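Local coordinates for uncharacterized protein (Capnocytophaga ochracea, PDB 4W9R) that is of unknown function but carries a putative esterase domain of the alpha/beta-hydrolase clan and so may hydrolyse ester bonds, at residues F96-V104 and Y131-F141; W294-V304 and P315-K325. All blocks are in the same frame, centred on the assembly; numbering follows the deposited sequence.

The two contacts follow each other along the chain and neither nest nor cross. Interaction 1 comes first, in the esterase-like domain with its mixed beta sheet. It closes a loop of 26 residues, which holds strand 116-122 and helix 123-128. It ties helix 91-110 to the loop that leads into strand 143-149. The chain then completes the sheet and passes into the C-terminal helices. There interaction 2 closes a shorter loop of 10 residues, joining helix 294-306 to helix 314-325. The two contacts lie on opposite sides of the chain's centre. The centres of interaction 1 and interaction 2 are about 46 Å apart. The nearest atoms of interaction 1 and interaction 2 are about 24 Å apart.

Interaction 1: F96-V104 and Y131-F141; sequences FEFVSAELV and YYMLAEKKPTF
Tyr132 OH donates a hydrogen bond to the backbone oxygen Phe96 O, at 3.0 Å. The hydroxyl lies in the carbonyl plane on a lone pair, at 124° to the C=O bond. The bond joins helix 91-110 to the loop before strand 143-149, within what is probably an alpha/beta-hydrolase fold. The rings of Phe96 and Tyr132 form an offset stack, with centroids 4.2 Å apart and planes at 18°. With CG anti to the backbone N (chi1 -177°), the Phe96 ring reaches across to the loop. Its CE1 sits over the centre of the Tyr132 ring and also meets Tyr131 CB at 3.7 Å. The opposite face of Tyr132 receives Phe141 CE2, so the ring is held between two phenylalanines. Ser100 OG lies at the edge of the same ring. An alanine in place of Tyr132 would be likely to leave Phe96 O without this donor and both phenylalanines without the ring between them. On the helix side, Val104 CG2 lies 4.0 Å from Phe141 CZ. Val99 CG1 meets Phe141 CZ at the ring edge, 3.6 Å away.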
loop_
_atom_site.group_PDB
_atom_site.type_symbol
_atom_site.label_atom_id
_atom_site.label_comp_id
_atom_site.label_asym_id
_atom_site.label_seq_id
_atom_site.Cartn_x
_atom_site.Cartn_y
_atom_site.Cartn_z
ATOM N N PHE B 96 26.494 -4.511 4.271
ATOM C CA PHE B 96 26.389 -3.072 4.062
ATOM C C PHE B 96 27.128 -2.634 2.801
ATOM O O PHE B 96 26.582 -1.896 1.980
ATOM C CB PHE B 96 26.934 -2.326 5.283
ATOM C CG PHE B 96 26.795 -0.835 5.200
ATOM C CD1 PHE B 96 25.568 -0.228 5.411
ATOM C CD2 PHE B 96 27.895 -0.038 4.931
ATOM C CE1 PHE B 96 25.440 1.146 5.344
ATOM C CE2 PHE B 96 27.771 1.335 4.863
ATOM C CZ PHE B 96 26.542 1.927 5.068
ATOM N N GLU B 97 28.365 -3.101 2.650
ATOM C CA GLU B 97 29.188 -2.739 1.500
ATOM C C GLU B 97 28.813 -3.532 0.249
ATOM O O GLU B 97 29.034 -3.072 -0.871
ATOM C CB GLU B 97 30.671 -2.936 1.821
ATOM C CG GLU B 97 31.185 -2.048 2.946
ATOM C CD GLU B 97 32.687 -2.156 3.140
ATOM O OE1 GLU B 97 33.387 -2.539 2.180
ATOM O OE2 GLU B 97 33.166 -1.857 4.254
ATOM N N PHE B 98 28.250 -4.721 0.443
ATOM C CA PHE B 98 27.771 -5.532 -0.674
ATOM C C PHE B 98 26.745 -4.766 -1.503
ATOM O O PHE B 98 26.766 -4.814 -2.732
ATOM C CB PHE B 98 27.168 -6.845 -0.169
ATOM C CG PHE B 98 26.060 -7.380 -1.036
ATOM C CD1 PHE B 98 26.338 -7.956 -2.264
ATOM C CD2 PHE B 98 24.740 -7.313 -0.615
ATOM C CE1 PHE B 98 25.320 -8.447 -3.063
ATOM C CE2 PHE B 98 23.717 -7.803 -1.408
ATOM C CZ PHE B 98 24.008 -8.372 -2.633
ATOM N N VAL B 99 25.851 -4.056 -0.823
ATOM C CA VAL B 99 24.846 -3.246 -1.500
ATOM C C VAL B 99 25.498 -2.082 -2.241
ATOM O O VAL B 99 25.241 -1.865 -3.425
ATOM C CB VAL B 99 23.803 -2.696 -0.507
ATOM C CG1 VAL B 99 22.777 -1.839 -1.233
ATOM C CG2 VAL B 99 23.123 -3.835 0.239
ATOM N N SER B 100 26.347 -1.340 -1.534
ATOM C CA SER B 100 27.010 -0.165 -2.093
ATOM C C SER B 100 28.008 -0.482 -3.201
ATOM O O SER B 100 27.919 0.061 -4.301
ATOM C CB SER B 100 27.739 0.603 -0.988
ATOM O OG SER B 100 26.830 1.237 -0.113
ATOM N N ALA B 101 28.970 -1.348 -2.898
ATOM C CA ALA B 101 30.120 -1.547 -3.775
ATOM C C ALA B 101 29.935 -2.635 -4.831
ATOM O O ALA B 101 30.738 -2.738 -5.759
ATOM C CB ALA B 101 31.353 -1.853 -2.933
ATOM N N GLU B 102 28.885 -3.438 -4.705
ATOM C CA GLU B 102 28.707 -4.572 -5.608
ATOM C C GLU B 102 27.371 -4.545 -6.341
ATOM O O GLU B 102 27.332 -4.427 -7.567
ATOM C CB GLU B 102 28.849 -5.890 -4.843
ATOM C CG GLU B 102 30.192 -6.069 -4.157
ATOM C CD GLU B 102 30.315 -7.408 -3.458
ATOM O OE1 GLU B 102 29.338 -8.185 -3.484
ATOM O OE2 GLU B 102 31.389 -7.687 -2.884
ATOM N N LEU B 103 26.282 -4.666 -5.585
ATOM C CA LEU B 103 24.943 -4.765 -6.161
ATOM C C LEU B 103 24.577 -3.562 -7.025
ATOM O O LEU B 103 24.219 -3.719 -8.192
ATOM C CB LEU B 103 23.903 -4.934 -5.052
ATOM C CG LEU B 103 22.464 -5.125 -5.533
ATOM C CD1 LEU B 103 22.358 -6.352 -6.427
ATOM C CD2 LEU B 103 21.518 -5.235 -4.354
ATOM N N VAL B 104 24.667 -2.367 -6.449
ATOM C CA VAL B 104 24.303 -1.147 -7.166
ATOM C C VAL B 104 25.164 -0.895 -8.419
ATOM O O VAL B 104 24.614 -0.597 -9.480
ATOM C CB VAL B 104 24.363 0.087 -6.234
ATOM C CG1 VAL B 104 24.226 1.374 -7.032
ATOM C CG2 VAL B 104 23.277 -0.003 -5.171
ATOM N N TYR B 131 22.836 4.160 7.871
ATOM C CA TYR B 131 24.281 4.358 7.878
ATOM C C TYR B 131 24.852 4.734 6.513
ATOM O O TYR B 131 26.034 5.054 6.400
ATOM C CB TYR B 131 24.970 3.105 8.418
ATOM C CG TYR B 131 24.860 2.992 9.921
ATOM C CD1 TYR B 131 23.714 2.483 10.516
ATOM C CD2 TYR B 131 25.893 3.417 10.744
ATOM C CE1 TYR B 131 23.605 2.388 11.891
ATOM C CE2 TYR B 131 25.794 3.325 12.119
ATOM C CZ TYR B 131 24.648 2.811 12.687
ATOM O OH TYR B 131 24.549 2.722 14.056
ATOM N N TYR B 132 24.016 4.701 5.481
ATOM C CA TYR B 132 24.439 5.162 4.164
ATOM C C TYR B 132 24.583 6.686 4.139
ATOM O O TYR B 132 25.201 7.244 3.233
ATOM C CB TYR B 132 23.461 4.690 3.088
ATOM C CG TYR B 132 23.530 3.199 2.851
ATOM C CD1 TYR B 132 24.634 2.631 2.233
ATOM C CD2 TYR B 132 22.500 2.360 3.252
ATOM C CE1 TYR B 132 24.712 1.270 2.019
ATOM C CE2 TYR B 132 22.568 0.993 3.038
ATOM C CZ TYR B 132 23.679 0.456 2.420
ATOM O OH TYR B 132 23.764 -0.900 2.203
HETATM N N MSE B 133 24.017 7.348 5.144
HETATM C CA MSE B 133 24.181 8.789 5.323
HETATM C C MSE B 133 25.606 9.153 5.730
HETATM O O MSE B 133 26.055 10.279 5.516
HETATM C CB MSE B 133 23.210 9.314 6.382
HETATM C CG MSE B 133 21.791 9.527 5.901
HETATM SE SE MSE B 133 20.603 9.914 7.399
HETATM C CE MSE B 133 21.743 11.159 8.360
ATOM N N LEU B 134 26.308 8.197 6.329
ATOM C CA LEU B 134 27.634 8.449 6.884
ATOM C C LEU B 134 28.749 8.183 5.876
ATOM O O LEU B 134 29.929 8.276 6.213
ATOM C CB LEU B 134 27.847 7.600 8.139
ATOM C CG LEU B 134 26.741 7.688 9.196
ATOM C CD1 LEU B 134 27.084 6.845 10.414
ATOM C CD2 LEU B 134 26.482 9.132 9.596
ATOM N N ALA B 135 28.371 7.842 4.647
ATOM C CA ALA B 135 29.338 7.558 3.588
ATOM C C ALA B 135 30.252 8.753 3.320
ATOM O O ALA B 135 29.783 9.870 3.097
ATOM C CB ALA B 135 28.617 7.148 2.313
ATOM N N GLU B 136 31.558 8.505 3.344
ATOM C CA GLU B 136 32.554 9.562 3.195
ATOM C C GLU B 136 32.769 9.992 1.745
ATOM O O GLU B 136 33.053 11.159 1.472
ATOM C CB GLU B 136 33.888 9.113 3.799
ATOM N N LYS B 137 32.625 9.050 0.818
ATOM C CA LYS B 137 32.978 9.284 -0.581
ATOM C C LYS B 137 31.957 10.162 -1.301
ATOM O O LYS B 137 32.266 11.279 -1.718
ATOM C CB LYS B 137 33.127 7.951 -1.318
ATOM N N LYS B 138 30.740 9.647 -1.419
ATOM C CA LYS B 138 29.672 10.274 -2.187
ATOM C C LYS B 138 28.433 9.420 -1.999
ATOM O O LYS B 138 28.530 8.192 -1.998
ATOM C CB LYS B 138 30.039 10.377 -3.675
ATOM C CG LYS B 138 28.904 10.853 -4.573
ATOM C CD LYS B 138 29.207 10.643 -6.049
ATOM C CE LYS B 138 28.029 11.072 -6.914
ATOM N NZ LYS B 138 28.244 10.781 -8.358
ATOM N N PRO B 139 27.267 10.060 -1.824
ATOM C CA PRO B 139 26.072 9.281 -1.488
ATOM C C PRO B 139 25.733 8.227 -2.536
ATOM O O PRO B 139 25.642 8.529 -3.727
ATOM C CB PRO B 139 24.973 10.344 -1.417
ATOM C CG PRO B 139 25.690 11.595 -1.056
ATOM C CD PRO B 139 27.021 11.511 -1.745
ATOM N N THR B 140 25.551 6.995 -2.076
ATOM C CA THR B 140 25.071 5.925 -2.929
ATOM C C THR B 140 23.564 6.069 -3.061
ATOM O O THR B 140 23.003 5.924 -4.148
ATOM C CB THR B 140 25.426 4.537 -2.365
ATOM O OG1 THR B 140 26.850 4.380 -2.341
ATOM C CG2 THR B 140 24.814 3.438 -3.220
ATOM N N PHE B 141 22.920 6.381 -1.942
ATOM C CA PHE B 141 21.477 6.550 -1.919
ATOM C C PHE B 141 21.076 7.981 -1.584
ATOM O O PHE B 141 21.482 8.533 -0.562
ATOM C CB PHE B 141 20.845 5.574 -0.924
ATOM C CG PHE B 141 21.084 4.131 -1.264
ATOM C CD1 PHE B 141 20.533 3.576 -2.408
ATOM C CD2 PHE B 141 21.855 3.328 -0.441
ATOM C CE1 PHE B 141 20.750 2.252 -2.726
ATOM C CE2 PHE B 141 22.074 2.001 -0.753
ATOM C CZ PHE B 141 21.521 1.462 -1.897
#

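Interaction 2: W294-V304 and P315-K325; sequences WESLKKLAKYV and PNFFLAEYYEK
Helices 294-304 and 315-325 run antiparallel, with their axes at 162° and 8.1 Å apart at closest approach. They form an alpha-alpha hairpin, consistent with a tetratricopeptide-like helical array. The nearest backbones are at Ala301 and Pro315, whose CA atoms are 4.6 Å apart. The small side chain of Ala301 is consistent with this closeness. Its CB faces Pro315 O and packs on Phe318 CB at 3.7 Å. At the other end of the contact, Lys325 lies over a face of the Trp294 indole. Its CB makes a CH-pi contact, 3.6 Å from the centroid of the five-membered ring and 8° off the normal. The lysine chain bends at its second torsion, and CG, CD and CE continue over the six-membered ring. The Tyr322 ring is met in the same way by Lys298. The CB of Lys298 stands 3.6 Å from the Tyr322 centroid and 6° off the normal, while its CD passes over the CE2 and CZ side. Trp294 O lies at the edge of the Tyr322 ring. Between these pairs and Ala301, Leu297 spreads its two methyls. Leu297 CD1 packs on Phe318 CB at 3.9 Å, and CD2 on Tyr322 CB at 4.0 Å. Leu300 CD2 and Val304 CG2 approach the Phe318 ring obliquely. That ring also stacks on Tyr285 of helix 278-290. Glu321 OE1 is hydrogen-bonded to the Tyr285 hydroxyl, and OE2 forms a salt bridge with Arg356. Helix 255-270 packs against Leu300, and helices 329-339 and 350-362 flank segment 315-325.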
loop_
_atom_site.group_PDB
_atom_site.type_symbol
_atom_site.label_atom_id
_atom_site.label_comp_id
_atom_site.label_asym_id
_atom_site.label_seq_id
_atom_site.Cartn_x
_atom_site.Cartn_y
_atom_site.Cartn_z
ATOM N N TRP B 294 3.746 38.426 -22.478
ATOM C CA TRP B 294 4.002 37.845 -23.789
ATOM C C TRP B 294 5.442 37.398 -23.974
ATOM O O TRP B 294 5.760 36.711 -24.940
ATOM C CB TRP B 294 3.620 38.839 -24.887
ATOM C CG TRP B 294 2.236 39.400 -24.724
ATOM C CD1 TRP B 294 1.895 40.717 -24.629
ATOM C CD2 TRP B 294 1.012 38.660 -24.619
ATOM N NE1 TRP B 294 0.536 40.845 -24.482
ATOM C CE2 TRP B 294 -0.030 39.597 -24.472
ATOM C CE3 TRP B 294 0.695 37.298 -24.641
ATOM C CZ2 TRP B 294 -1.364 39.217 -24.346
ATOM C CZ3 TRP B 294 -0.632 36.923 -24.516
ATOM C CH2 TRP B 294 -1.644 37.879 -24.371
ATOM N N GLU B 295 6.309 37.765 -23.041
ATOM C CA GLU B 295 7.705 37.378 -23.152
ATOM C C GLU B 295 7.829 35.897 -22.819
ATOM O O GLU B 295 8.689 35.196 -23.353
ATOM C CB GLU B 295 8.585 38.229 -22.237
ATOM C CG GLU B 295 10.014 38.398 -22.736
ATOM C CD GLU B 295 10.089 39.096 -24.087
ATOM O OE1 GLU B 295 9.196 39.915 -24.394
ATOM O OE2 GLU B 295 11.043 38.822 -24.846
ATOM N N SER B 296 6.946 35.428 -21.944
ATOM C CA SER B 296 6.889 34.017 -21.588
ATOM C C SER B 296 6.373 33.186 -22.755
ATOM O O SER B 296 6.776 32.039 -22.937
ATOM C CB SER B 296 6.003 33.807 -20.357
ATOM O OG SER B 296 6.598 34.351 -19.193
ATOM N N LEU B 297 5.480 33.774 -23.545
ATOM C CA LEU B 297 4.886 33.084 -24.684
ATOM C C LEU B 297 5.932 32.755 -25.746
ATOM O O LEU B 297 5.909 31.675 -26.337
ATOM C CB LEU B 297 3.764 33.926 -25.293
ATOM C CG LEU B 297 3.011 33.311 -26.474
ATOM C CD1 LEU B 297 2.385 31.983 -26.081
ATOM C CD2 LEU B 297 1.951 34.272 -26.987
ATOM N N LYS B 298 6.848 33.688 -25.980
ATOM C CA LYS B 298 7.920 33.485 -26.949
ATOM C C LYS B 298 8.851 32.367 -26.494
ATOM O O LYS B 298 9.236 31.504 -27.283
ATOM C CB LYS B 298 8.713 34.775 -27.158
ATOM C CG LYS B 298 9.768 34.693 -28.254
ATOM C CD LYS B 298 10.617 35.957 -28.295
ATOM C CE LYS B 298 11.477 36.017 -29.549
ATOM N NZ LYS B 298 12.410 34.862 -29.647
ATOM N N LYS B 299 9.204 32.391 -25.213
ATOM C CA LYS B 299 10.094 31.389 -24.643
ATOM C C LYS B 299 9.399 30.035 -24.521
ATOM O O LYS B 299 10.046 28.990 -24.584
ATOM C CB LYS B 299 10.612 31.852 -23.278
ATOM C CG LYS B 299 11.591 33.015 -23.363
ATOM C CD LYS B 299 12.082 33.461 -21.994
ATOM C CE LYS B 299 11.002 34.205 -21.229
ATOM N NZ LYS B 299 11.533 34.831 -19.985
ATOM N N LEU B 300 8.080 30.059 -24.354
ATOM C CA LEU B 300 7.300 28.829 -24.281
ATOM C C LEU B 300 7.258 28.138 -25.638
ATOM O O LEU B 300 7.298 26.911 -25.723
ATOM C CB LEU B 300 5.876 29.115 -23.795
ATOM C CG LEU B 300 4.921 27.921 -23.725
ATOM C CD1 LEU B 300 5.441 26.867 -22.759
ATOM C CD2 LEU B 300 3.523 28.372 -23.329
ATOM N N ALA B 301 7.182 28.938 -26.697
ATOM C CA ALA B 301 7.123 28.414 -28.056
ATOM C C ALA B 301 8.389 27.643 -28.408
ATOM O O ALA B 301 8.325 26.567 -29.001
ATOM C CB ALA B 301 6.901 29.546 -29.049
ATOM N N LYS B 302 9.539 28.198 -28.039
ATOM C CA LYS B 302 10.815 27.571 -28.355
ATOM C C LYS B 302 11.066 26.379 -27.442
ATOM O O LYS B 302 11.754 25.429 -27.817
ATOM C CB LYS B 302 11.958 28.582 -28.247
ATOM C CG LYS B 302 13.226 28.154 -28.973
ATOM C CD LYS B 302 14.195 29.317 -29.141
ATOM C CE LYS B 302 15.402 28.915 -29.981
ATOM N NZ LYS B 302 16.334 30.053 -30.214
ATOM N N TYR B 303 10.496 26.432 -26.243
ATOM C CA TYR B 303 10.661 25.361 -25.267
ATOM C C TYR B 303 9.947 24.088 -25.704
ATOM O O TYR B 303 10.517 22.998 -25.644
ATOM C CB TYR B 303 10.146 25.805 -23.898
ATOM C CG TYR B 303 10.246 24.742 -22.827
ATOM C CD1 TYR B 303 11.480 24.359 -22.315
ATOM C CD2 TYR B 303 9.109 24.133 -22.316
ATOM C CE1 TYR B 303 11.578 23.392 -21.333
ATOM C CE2 TYR B 303 9.196 23.165 -21.331
ATOM C CZ TYR B 303 10.433 22.799 -20.843
ATOM O OH TYR B 303 10.527 21.836 -19.864
ATOM N N VAL B 304 8.700 24.225 -26.141
ATOM C CA VAL B 304 7.931 23.066 -26.576
ATOM C C VAL B 304 8.432 22.573 -27.929
ATOM O O VAL B 304 8.312 21.391 -28.250
ATOM C CB VAL B 304 6.423 23.374 -26.653
ATOM C CG1 VAL B 304 5.880 23.703 -25.270
ATOM C CG2 VAL B 304 6.149 24.511 -27.624
ATOM N N PRO B 315 4.182 24.918 -31.601
ATOM C CA PRO B 315 5.265 25.895 -31.402
ATOM C C PRO B 315 5.132 27.155 -32.255
ATOM O O PRO B 315 5.335 28.259 -31.749
ATOM C CB PRO B 315 6.518 25.112 -31.805
ATOM C CG PRO B 315 6.169 23.701 -31.543
ATOM C CD PRO B 315 4.723 23.582 -31.914
ATOM N N ASN B 316 4.791 26.992 -33.528
ATOM C CA ASN B 316 4.652 28.139 -34.415
ATOM C C ASN B 316 3.347 28.890 -34.186
ATOM O O ASN B 316 3.241 30.070 -34.516
ATOM C CB ASN B 316 4.760 27.699 -35.875
ATOM C CG ASN B 316 6.188 27.406 -36.287
ATOM O OD1 ASN B 316 7.125 28.065 -35.833
ATOM N ND2 ASN B 316 6.365 26.409 -37.148
ATOM N N PHE B 317 2.355 28.214 -33.619
ATOM C CA PHE B 317 1.111 28.881 -33.255
ATOM C C PHE B 317 1.355 29.842 -32.096
ATOM O O PHE B 317 0.867 30.971 -32.103
ATOM C CB PHE B 317 0.030 27.868 -32.883
ATOM C CG PHE B 317 -1.293 28.495 -32.536
ATOM C CD1 PHE B 317 -2.226 28.766 -33.521
ATOM C CD2 PHE B 317 -1.602 28.814 -31.222
ATOM C CE1 PHE B 317 -3.444 29.341 -33.204
ATOM C CE2 PHE B 317 -2.817 29.388 -30.898
ATOM C CZ PHE B 317 -3.739 29.652 -31.890
ATOM N N PHE B 318 2.105 29.381 -31.099
ATOM C CA PHE B 318 2.467 30.216 -29.961
ATOM C C PHE B 318 3.312 31.402 -30.409
ATOM O O PHE B 318 3.104 32.530 -29.965
ATOM C CB PHE B 318 3.229 29.405 -28.907
ATOM C CG PHE B 318 2.363 28.470 -28.111
ATOM C CD1 PHE B 318 0.983 28.566 -28.161
ATOM C CD2 PHE B 318 2.934 27.499 -27.303
ATOM C CE1 PHE B 318 0.187 27.705 -27.426
ATOM C CE2 PHE B 318 2.144 26.638 -26.564
ATOM C CZ PHE B 318 0.769 26.741 -26.626
ATOM N N LEU B 319 4.264 31.134 -31.295
ATOM C CA LEU B 319 5.166 32.165 -31.792
ATOM C C LEU B 319 4.420 33.192 -32.640
ATOM O O LEU B 319 4.681 34.392 -32.543
ATOM C CB LEU B 319 6.301 31.534 -32.600
ATOM C CG LEU B 319 7.440 32.457 -33.033
ATOM C CD1 LEU B 319 8.137 33.065 -31.824
ATOM C CD2 LEU B 319 8.430 31.702 -33.903
ATOM N N ALA B 320 3.493 32.718 -33.468
ATOM C CA ALA B 320 2.698 33.604 -34.312
ATOM C C ALA B 320 1.833 34.533 -33.468
ATOM O O ALA B 320 1.690 35.715 -33.781
ATOM C CB ALA B 320 1.832 32.798 -35.267
ATOM N N GLU B 321 1.257 33.994 -32.397
ATOM C CA GLU B 321 0.462 34.802 -31.482
ATOM C C GLU B 321 1.333 35.846 -30.795
ATOM O O GLU B 321 0.897 36.972 -30.565
ATOM C CB GLU B 321 -0.233 33.924 -30.438
ATOM C CG GLU B 321 -1.537 33.302 -30.916
ATOM C CD GLU B 321 -2.320 32.641 -29.793
ATOM O OE1 GLU B 321 -1.724 32.358 -28.731
ATOM O OE2 GLU B 321 -3.535 32.410 -29.971
ATOM N N TYR B 322 2.567 35.467 -30.477
ATOM C CA TYR B 322 3.506 36.383 -29.841
ATOM C C TYR B 322 3.808 37.581 -30.733
ATOM O O TYR B 322 3.891 38.714 -30.260
ATOM C CB TYR B 322 4.809 35.666 -29.486
ATOM C CG TYR B 322 5.937 36.614 -29.145
ATOM C CD1 TYR B 322 5.988 37.245 -27.910
ATOM C CD2 TYR B 322 6.947 36.884 -30.061
ATOM C CE1 TYR B 322 7.014 38.114 -27.592
ATOM C CE2 TYR B 322 7.977 37.754 -29.750
ATOM C CZ TYR B 322 8.004 38.366 -28.515
ATOM O OH TYR B 322 9.025 39.232 -28.197
ATOM N N TYR B 323 3.980 37.321 -32.023
ATOM C CA TYR B 323 4.287 38.382 -32.972
ATOM C C TYR B 323 3.127 39.366 -33.092
ATOM O O TYR B 323 3.340 40.566 -33.259
ATOM C CB TYR B 323 4.641 37.790 -34.335
ATOM C CG TYR B 323 6.040 37.219 -34.384
ATOM C CD1 TYR B 323 7.088 37.851 -33.725
ATOM C CD2 TYR B 323 6.312 36.045 -35.075
ATOM C CE1 TYR B 323 8.369 37.336 -33.759
ATOM C CE2 TYR B 323 7.593 35.521 -35.115
ATOM C CZ TYR B 323 8.616 36.172 -34.454
ATOM O OH TYR B 323 9.892 35.658 -34.489
ATOM N N GLU B 324 1.903 38.858 -32.991
ATOM C CA GLU B 324 0.726 39.719 -32.993
ATOM C C GLU B 324 0.699 40.614 -31.759
ATOM O O GLU B 324 0.364 41.794 -31.846
ATOM C CB GLU B 324 -0.559 38.888 -33.065
ATOM C CG GLU B 324 -0.842 38.293 -34.435
ATOM C CD GLU B 324 -2.216 37.654 -34.526
ATOM O OE1 GLU B 324 -2.488 36.706 -33.758
ATOM O OE2 GLU B 324 -3.028 38.105 -35.363
ATOM N N LYS B 325 1.064 40.046 -30.613
ATOM C CA LYS B 325 1.018 40.773 -29.348
ATOM C C LYS B 325 2.034 41.914 -29.289
ATOM O O LYS B 325 1.784 42.935 -28.652
ATOM C CB LYS B 325 1.245 39.819 -28.174
ATOM C CG LYS B 325 0.200 38.722 -28.051
ATOM C CD LYS B 325 -1.202 39.293 -27.914
ATOM C CE LYS B 325 -2.242 38.186 -27.853
ATOM N NZ LYS B 325 -3.621 38.722 -27.692
#